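Local coordinates for protein TRAP dicarboxylate transporter, DctP subunit (Ochrobactrum anthropi, PDB 4P47) that probably serves as the periplasmic solute-binding subunit of a TRAP transporter, capturing a small solute, perhaps a dicarboxylate, for uptake into the cell, at residues Phe151-Asn156 / Thr231-Gln236; Ile172-Ser177 / Gly210-Asn215; Glu165-Leu170 / Asn185-Asn190. All coordinates share one frame; numbering follows the deposited sequence.

Contact 1. Residues Phe151-Asn156 / Thr231-Gln236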
# COMPACT_ATOMS: atom_id res chain seq x y z
N PHE A 151 3.12 2.15 5.06
CA PHE A 151 2.15 2.18 6.14
C PHE A 151 1.32 3.45 6.12
O PHE A 151 1.77 4.54 5.75
CB PHE A 151 2.86 2.04 7.50
CG PHE A 151 3.41 0.67 7.74
CD1 PHE A 151 2.58 -0.37 8.10
CD2 PHE A 151 4.76 0.41 7.55
CE1 PHE A 151 3.10 -1.64 8.27
CE2 PHE A 151 5.27 -0.84 7.73
CZ PHE A 151 4.44 -1.87 8.07
N ARG A 152 0.08 3.30 6.57
CA ARG A 152 -0.78 4.43 6.87
C ARG A 152 -0.73 4.73 8.36
O ARG A 152 -0.95 3.83 9.18
CB ARG A 152 -2.22 4.14 6.43
CG ARG A 152 -2.30 3.69 4.98
CD ARG A 152 -3.72 3.58 4.50
NE ARG A 152 -4.38 4.88 4.39
CZ ARG A 152 -4.30 5.70 3.36
NH1 ARG A 152 -3.57 5.40 2.30
NH2 ARG A 152 -4.97 6.83 3.39
N ASN A 153 -0.41 5.98 8.68
CA ASN A 153 -0.29 6.49 10.04
C ASN A 153 -1.29 7.63 10.28
O ASN A 153 -2.11 7.94 9.41
CB ASN A 153 1.16 6.90 10.27
CG ASN A 153 2.11 5.71 10.23
OD1 ASN A 153 1.83 4.64 10.81
ND2 ASN A 153 3.23 5.87 9.55
N LEU A 154 -1.23 8.25 11.45
CA LEU A 154 -2.29 9.16 11.89
C LEU A 154 -1.72 10.46 12.43
O LEU A 154 -0.93 10.44 13.38
CB LEU A 154 -3.08 8.46 13.01
CG LEU A 154 -4.21 9.27 13.63
CD1 LEU A 154 -5.31 9.57 12.64
CD2 LEU A 154 -4.77 8.52 14.83
N THR A 155 -2.14 11.58 11.85
CA THR A 155 -1.80 12.88 12.43
C THR A 155 -3.04 13.52 13.01
O THR A 155 -4.15 13.22 12.62
CB THR A 155 -1.17 13.85 11.40
OG1 THR A 155 -2.13 14.23 10.38
CG2 THR A 155 0.06 13.27 10.73
N ASN A 156 -2.85 14.39 13.99
CA ASN A 156 -3.90 15.26 14.45
C ASN A 156 -3.30 16.52 15.09
O ASN A 156 -2.07 16.63 15.25
CB ASN A 156 -4.89 14.53 15.37
CG ASN A 156 -4.46 14.49 16.81
OD1 ASN A 156 -4.98 15.25 17.64
ND2 ASN A 156 -3.52 13.64 17.13
N THR A 231 1.24 9.82 15.11
CA THR A 231 1.45 8.51 15.69
C THR A 231 1.67 7.52 14.59
O THR A 231 0.94 7.50 13.59
CB THR A 231 0.26 8.06 16.53
OG1 THR A 231 0.14 8.97 17.62
CG2 THR A 231 0.46 6.64 17.09
N LEU A 232 2.70 6.69 14.76
CA LEU A 232 2.98 5.61 13.83
C LEU A 232 2.02 4.46 14.15
O LEU A 232 2.42 3.41 14.65
CB LEU A 232 4.44 5.20 13.92
CG LEU A 232 5.46 6.33 13.66
CD1 LEU A 232 6.89 5.77 13.60
CD2 LEU A 232 5.13 7.11 12.38
N THR A 233 0.74 4.68 13.89
CA THR A 233 -0.28 3.67 14.19
C THR A 233 -0.12 2.43 13.33
O THR A 233 -0.51 1.35 13.74
CB THR A 233 -1.67 4.25 13.92
OG1 THR A 233 -1.63 4.95 12.69
CG2 THR A 233 -2.13 5.19 15.01
N ARG A 234 0.43 2.59 12.13
CA ARG A 234 0.51 1.50 11.17
C ARG A 234 -0.83 0.75 11.09
O ARG A 234 -0.89 -0.47 11.01
CB ARG A 234 1.69 0.57 11.47
CG ARG A 234 3.03 1.28 11.40
CD ARG A 234 4.20 0.31 11.40
NE ARG A 234 5.47 1.03 11.36
CZ ARG A 234 6.16 1.40 12.43
NH1 ARG A 234 5.74 1.10 13.64
NH2 ARG A 234 7.30 2.06 12.27
N HIS A 235 -1.92 1.50 11.09
CA HIS A 235 -3.24 0.89 11.19
C HIS A 235 -3.60 0.11 9.94
O HIS A 235 -4.43 -0.78 10.01
CB HIS A 235 -4.33 1.92 11.55
CG HIS A 235 -4.39 3.08 10.62
ND1 HIS A 235 -3.68 4.23 10.86
CD2 HIS A 235 -5.05 3.28 9.45
CE1 HIS A 235 -3.90 5.09 9.88
NE2 HIS A 235 -4.72 4.54 9.01
N GLN A 236 -3.02 0.49 8.81
CA GLN A 236 -3.10 -0.30 7.59
C GLN A 236 -1.75 -0.22 6.90
O GLN A 236 -0.93 0.64 7.21
CB GLN A 236 -4.16 0.25 6.65
CG GLN A 236 -5.58 0.06 7.15
CD GLN A 236 -6.52 0.91 6.36
OE1 GLN A 236 -6.50 2.16 6.44
NE2 GLN A 236 -7.33 0.28 5.54

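Contact 2. Residues Ile172-Ser177 / Gly210-Asn215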
# COMPACT_ATOMS: atom_id res chain seq x y z
N ILE A 172 -11.34 12.69 11.94
CA ILE A 172 -10.19 12.27 11.15
C ILE A 172 -10.61 12.07 9.70
O ILE A 172 -11.52 11.29 9.42
CB ILE A 172 -9.60 10.95 11.68
CG1 ILE A 172 -9.20 11.08 13.16
CG2 ILE A 172 -8.39 10.52 10.82
CD1 ILE A 172 -8.15 12.16 13.48
N ARG A 173 -9.98 12.78 8.77
CA ARG A 173 -10.21 12.54 7.35
C ARG A 173 -9.64 11.17 7.00
O ARG A 173 -8.44 10.91 7.20
CB ARG A 173 -9.55 13.62 6.49
CG ARG A 173 -9.91 13.55 5.02
CD ARG A 173 -9.06 12.58 4.21
NE ARG A 173 -9.25 12.82 2.78
CZ ARG A 173 -8.55 12.24 1.82
NH1 ARG A 173 -7.59 11.37 2.12
NH2 ARG A 173 -8.81 12.53 0.55
N THR A 174 -10.50 10.27 6.53
CA THR A 174 -10.11 8.92 6.17
C THR A 174 -10.51 8.59 4.74
O THR A 174 -11.45 9.17 4.20
CB THR A 174 -10.77 7.85 7.10
OG1 THR A 174 -12.17 7.73 6.83
CG2 THR A 174 -10.59 8.19 8.56
N LEU A 175 -9.86 7.60 4.16
CA LEU A 175 -10.43 6.96 2.98
C LEU A 175 -11.83 6.43 3.32
O LEU A 175 -12.15 6.11 4.48
CB LEU A 175 -9.52 5.86 2.43
CG LEU A 175 -8.13 6.33 2.00
CD1 LEU A 175 -7.36 5.17 1.41
CD2 LEU A 175 -8.25 7.48 1.02
N GLN A 176 -12.67 6.37 2.29
CA GLN A 176 -14.09 6.20 2.52
C GLN A 176 -14.63 4.86 2.04
O GLN A 176 -15.84 4.66 2.01
CB GLN A 176 -14.87 7.36 1.88
CG GLN A 176 -14.63 8.70 2.57
CD GLN A 176 -15.14 8.74 3.99
OE1 GLN A 176 -14.38 8.96 4.97
NE2 GLN A 176 -16.42 8.52 4.13
N SER A 177 -13.75 3.92 1.71
CA SER A 177 -14.21 2.56 1.44
C SER A 177 -14.62 1.89 2.77
O SER A 177 -14.39 2.44 3.85
CB SER A 177 -13.12 1.76 0.74
OG SER A 177 -12.01 1.57 1.59
N GLY A 210 -7.60 15.82 12.18
CA GLY A 210 -6.47 15.02 11.74
C GLY A 210 -6.79 14.25 10.48
O GLY A 210 -7.85 14.43 9.87
N GLN A 211 -5.85 13.39 10.10
CA GLN A 211 -5.98 12.66 8.85
C GLN A 211 -5.10 11.43 8.94
O GLN A 211 -4.16 11.37 9.73
CB GLN A 211 -5.64 13.55 7.63
CG GLN A 211 -4.23 14.10 7.63
CD GLN A 211 -3.21 13.14 7.04
OE1 GLN A 211 -3.44 12.55 5.98
NE2 GLN A 211 -2.07 13.01 7.71
N GLU A 212 -5.46 10.44 8.14
CA GLU A 212 -4.71 9.20 8.09
C GLU A 212 -4.18 8.97 6.67
O GLU A 212 -4.90 9.11 5.69
CB GLU A 212 -5.58 8.01 8.58
CG GLU A 212 -6.82 7.70 7.73
CD GLU A 212 -6.54 6.76 6.58
OE1 GLU A 212 -5.61 5.91 6.69
OE2 GLU A 212 -7.28 6.81 5.57
N ASN A 213 -2.89 8.67 6.57
CA ASN A 213 -2.19 8.58 5.29
C ASN A 213 -0.76 8.13 5.56
O ASN A 213 -0.31 8.13 6.70
CB ASN A 213 -2.15 9.94 4.54
CG ASN A 213 -3.28 10.11 3.53
OD1 ASN A 213 -3.52 9.24 2.69
ND2 ASN A 213 -3.97 11.24 3.60
N PRO A 214 -0.03 7.78 4.49
CA PRO A 214 1.41 7.55 4.66
C PRO A 214 2.17 8.79 5.12
O PRO A 214 1.68 9.92 5.03
CB PRO A 214 1.87 7.11 3.27
CG PRO A 214 0.62 6.61 2.59
CD PRO A 214 -0.46 7.54 3.10
N ASN A 215 3.36 8.57 5.65
CA ASN A 215 4.18 9.66 6.14
C ASN A 215 4.56 10.67 5.05
O ASN A 215 4.65 11.86 5.34
CB ASN A 215 5.48 9.10 6.74
CG ASN A 215 5.25 8.32 8.01
OD1 ASN A 215 4.24 8.48 8.69
ND2 ASN A 215 6.20 7.43 8.31
O HOH W 1 -7.21 9.74 4.38

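Contact 3. Residues Glu165-Leu170 / Asn185-Asn190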
# COMPACT_ATOMS: atom_id res chain seq x y z
N GLU A 165 -8.36 5.43 23.77
CA GLU A 165 -9.10 6.49 24.41
C GLU A 165 -8.70 7.86 23.84
O GLU A 165 -9.51 8.78 23.80
CB GLU A 165 -8.84 6.40 25.92
CG GLU A 165 -9.51 5.18 26.63
CD GLU A 165 -8.77 3.83 26.49
OE1 GLU A 165 -7.65 3.75 25.94
OE2 GLU A 165 -9.33 2.82 26.97
N ASP A 166 -7.45 7.96 23.38
CA ASP A 166 -6.94 9.21 22.79
C ASP A 166 -7.58 9.53 21.43
O ASP A 166 -7.54 10.67 20.97
CB ASP A 166 -5.41 9.16 22.62
CG ASP A 166 -4.67 8.95 23.92
OD1 ASP A 166 -5.27 9.19 25.00
OD2 ASP A 166 -3.48 8.56 23.86
N ILE A 167 -8.12 8.51 20.78
CA ILE A 167 -8.71 8.68 19.45
C ILE A 167 -10.18 9.10 19.56
O ILE A 167 -10.74 9.71 18.64
CB ILE A 167 -8.61 7.39 18.61
CG1 ILE A 167 -7.14 7.01 18.40
CG2 ILE A 167 -9.29 7.53 17.26
CD1 ILE A 167 -6.97 5.61 17.89
N ALA A 168 -10.79 8.79 20.71
CA ALA A 168 -12.21 9.06 20.93
C ALA A 168 -12.58 10.48 20.55
O ALA A 168 -12.01 11.44 21.04
CB ALA A 168 -12.57 8.81 22.41
N GLY A 169 -13.56 10.61 19.65
CA GLY A 169 -14.13 11.89 19.28
C GLY A 169 -13.36 12.69 18.26
O GLY A 169 -13.84 13.73 17.80
N LEU A 170 -12.17 12.24 17.88
CA LEU A 170 -11.41 12.97 16.88
C LEU A 170 -12.07 12.89 15.52
O LEU A 170 -12.58 11.84 15.12
CB LEU A 170 -9.98 12.45 16.74
CG LEU A 170 -9.06 12.60 17.94
CD1 LEU A 170 -7.69 12.01 17.64
CD2 LEU A 170 -8.94 14.06 18.35
N ASN A 185 -14.48 4.26 12.95
CA ASN A 185 -15.65 4.26 13.86
C ASN A 185 -15.41 3.33 15.04
O ASN A 185 -15.75 3.68 16.16
CB ASN A 185 -16.94 3.88 13.13
CG ASN A 185 -17.55 5.03 12.41
OD1 ASN A 185 -18.16 5.91 13.01
ND2 ASN A 185 -17.40 5.05 11.11
N ALA A 186 -14.84 2.16 14.81
CA ALA A 186 -14.54 1.23 15.90
C ALA A 186 -13.57 1.83 16.90
O ALA A 186 -13.57 1.47 18.09
CB ALA A 186 -13.97 -0.08 15.34
N LEU A 187 -12.71 2.73 16.42
CA LEU A 187 -11.73 3.41 17.28
C LEU A 187 -12.33 4.64 17.99
O LEU A 187 -11.62 5.30 18.76
CB LEU A 187 -10.52 3.83 16.45
CG LEU A 187 -9.65 2.70 15.89
CD1 LEU A 187 -8.65 3.25 14.87
CD2 LEU A 187 -8.95 1.96 17.01
N GLY A 188 -13.59 4.94 17.73
CA GLY A 188 -14.25 6.08 18.36
C GLY A 188 -14.13 7.42 17.64
O GLY A 188 -14.57 8.45 18.17
N ALA A 189 -13.56 7.41 16.44
CA ALA A 189 -13.37 8.63 15.66
C ALA A 189 -14.53 8.82 14.72
O ALA A 189 -15.31 7.90 14.49
CB ALA A 189 -12.06 8.57 14.86
N ASN A 190 -14.62 10.02 14.17
CA ASN A 190 -15.47 10.31 13.02
C ASN A 190 -14.60 10.15 11.78
O ASN A 190 -13.52 10.75 11.71
CB ASN A 190 -15.99 11.74 13.08
CG ASN A 190 -17.17 11.90 14.02
OD1 ASN A 190 -17.65 10.95 14.61
ND2 ASN A 190 -17.67 13.12 14.11

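Contact 1. Residues Phe151-Asn156 / Thr231-Gln236
Phe151 lies against the aliphatic chain of Arg234. Arg234 CD sits over the centre of the ring, 3.6 Å from the centroid of Phe151, as a CH-pi contact. The Arg234 chain, extended from CG to NE, carries the guanidinium up and away from this face. The guanidinium plane stands 83° to the Phe151 ring and turns an edge to Phe151 CD2. Any cation-pi attraction is long and weak at best.

Asn153 reaches across with its amide. Its CG is anti to its own carbonyl carbon (chi1 -65°), which brings OD1 to the turning backbone of 232-234. Arg234 N gives a hydrogen bond to Asn153 OD1 at 2.8 Å, nearly in line with the side-chain carbonyl. Asn153 ND2 is held by Asn215.

The two segments are antiparallel neighbours in the large mixed sheet of this periplasmic-binding-protein fold, where strand 141-156 pairs with strand 229-245. Leu154 and Thr231 form a hydrogen-bonded pair: Thr231 N meets Leu154 O at 2.8 Å, and Leu154 N meets Thr231 O at 3.1 Å. Pairing is then disturbed. Leu232 is the centre of an inverse gamma turn. Beyond it, Arg152 N bonds to Gln236 O at 2.9 Å, but the bond from His235 N to Arg152 O is weak.

The His235 ring has Arg152 O over one face, 3.1 Å above its plane, and Asn153 O at its edge. Thr233 OG1 and His235 ND1 share a hydrogen bond of 2.8 Å, which helps fix the ring's rotation. His235 NE2, the other ring nitrogen, bonds to Glu212 OE1 on the neighbouring strand 210-213. Outside the two segments, Arg152 NE has that same Glu212 oxygen as its salt-bridge partner. The Arg152 chain lies alongside Gln236, whose NE2 bonds to Asp109 O.

Contact 2. Residues Ile172-Ser177 / Gly210-Asn215
The Arg173 guanidinium and the Asn213 amide meet obliquely, their planes 43° apart. Asn213 ND2 is 3.9 Å from Arg173 NH1 and lies neither squarely over a face nor at an edge. Their segments, 172-177 and 210-215, start as neighbouring parallel strands in the mixed sheet of the solute-binding fold. Asn213 ND2 gives a 2.8 Å hydrogen bond to Gln211 OE1, which lies close to the Asn213 amide plane; this helps fix the amide's rotation. Water 1 accepts from Arg173 NH1 and donates to Glu212 O, so it bridges the segments. Arg173 NE bonds to Leu194 O.

In the backbone, Arg173 N bonds to Gly210 O at 2.9 Å, and Glu212 N to Arg173 O at 3.2 Å. Ile172 CD1 rests on Gly210, where it is 3.7 Å from Gly210 CA.

Past Arg173 the first segment parts from strand 210-213, and a side chain takes over the pairing. Glu212 CG lies between its backbone N and carbonyl carbon (chi1 64°), and a bend at chi2 brings the carboxylate across to 174-175. With OE1 turned to the Arg152 and His235 side, Glu212 OE2 accepts a nearly straight bond of 3.0 Å (170°) from Leu175 N.

Contact 3. Residues Glu165-Leu170 / Asn185-Asn190
Ile167 is directed toward the turn of 187-189, and here the packing is close. Its CG2 branch, anti to the backbone N, does most of the touching. It lies 3.8 Å from Ala189 CB and 4.0 Å from Leu187 CB. The same Ile167 CG2 sits 3.6 Å from Leu187 O. Leu187 crosses Ile167 obliquely and also packs on Leu304 and Val308 of helix 298-312. Ala189 CB is wedged in further, 3.3 Å from Leu170 O.

The outer side is more open. Ala168, Gly169, Gly188 and Asn190 are exposed to solvent, and backbone does the joining there. Gly169 N gives Gly188 O a hydrogen bond of 2.8 Å, well above that carbonyl's plane. Asn190 N bonds to Leu170 O at 2.9 Å. Gly188, with positive phi and no side chain, brings its backbone up to Ala168, the CA atoms of the two residues 4.4 Å apart.

Residues 167-170 form a type II beta turn with Gly169 at positive phi. Gly188 ends helix 178-186 in a Schellman motif. The Asn190 bond opens the parallel pairing of strands 171-173 and 190-192. With helix 178-186 between those strands, this is a beta-alpha-beta crossover, as expected in a periplasmic-binding-protein domain.

How the contacts relate
Contacts 1 and 2 are buried and belong to one sheet, antiparallel in contact 1 and parallel in contact 2, since strand 210-213 lies beside strand 141-156. Contact 3 is partly buried and farther from the chain's centre. It is made of helix ends and turns that lead into the edge of the same sheet. Chemistry follows place. Contacts 1 and 2 share a buried polar cluster centred on Glu212. Contact 3 relies on apolar side chains (Ile167, Leu187, Ala189) and backbone bonds. It continues into contact 2 through Ile172 N and Asn190 O, 2.9 Å apart, as strands 171-173 and 190-192 pair. Its link to contact 1 is slight, a packing of Leu170 on Asn156.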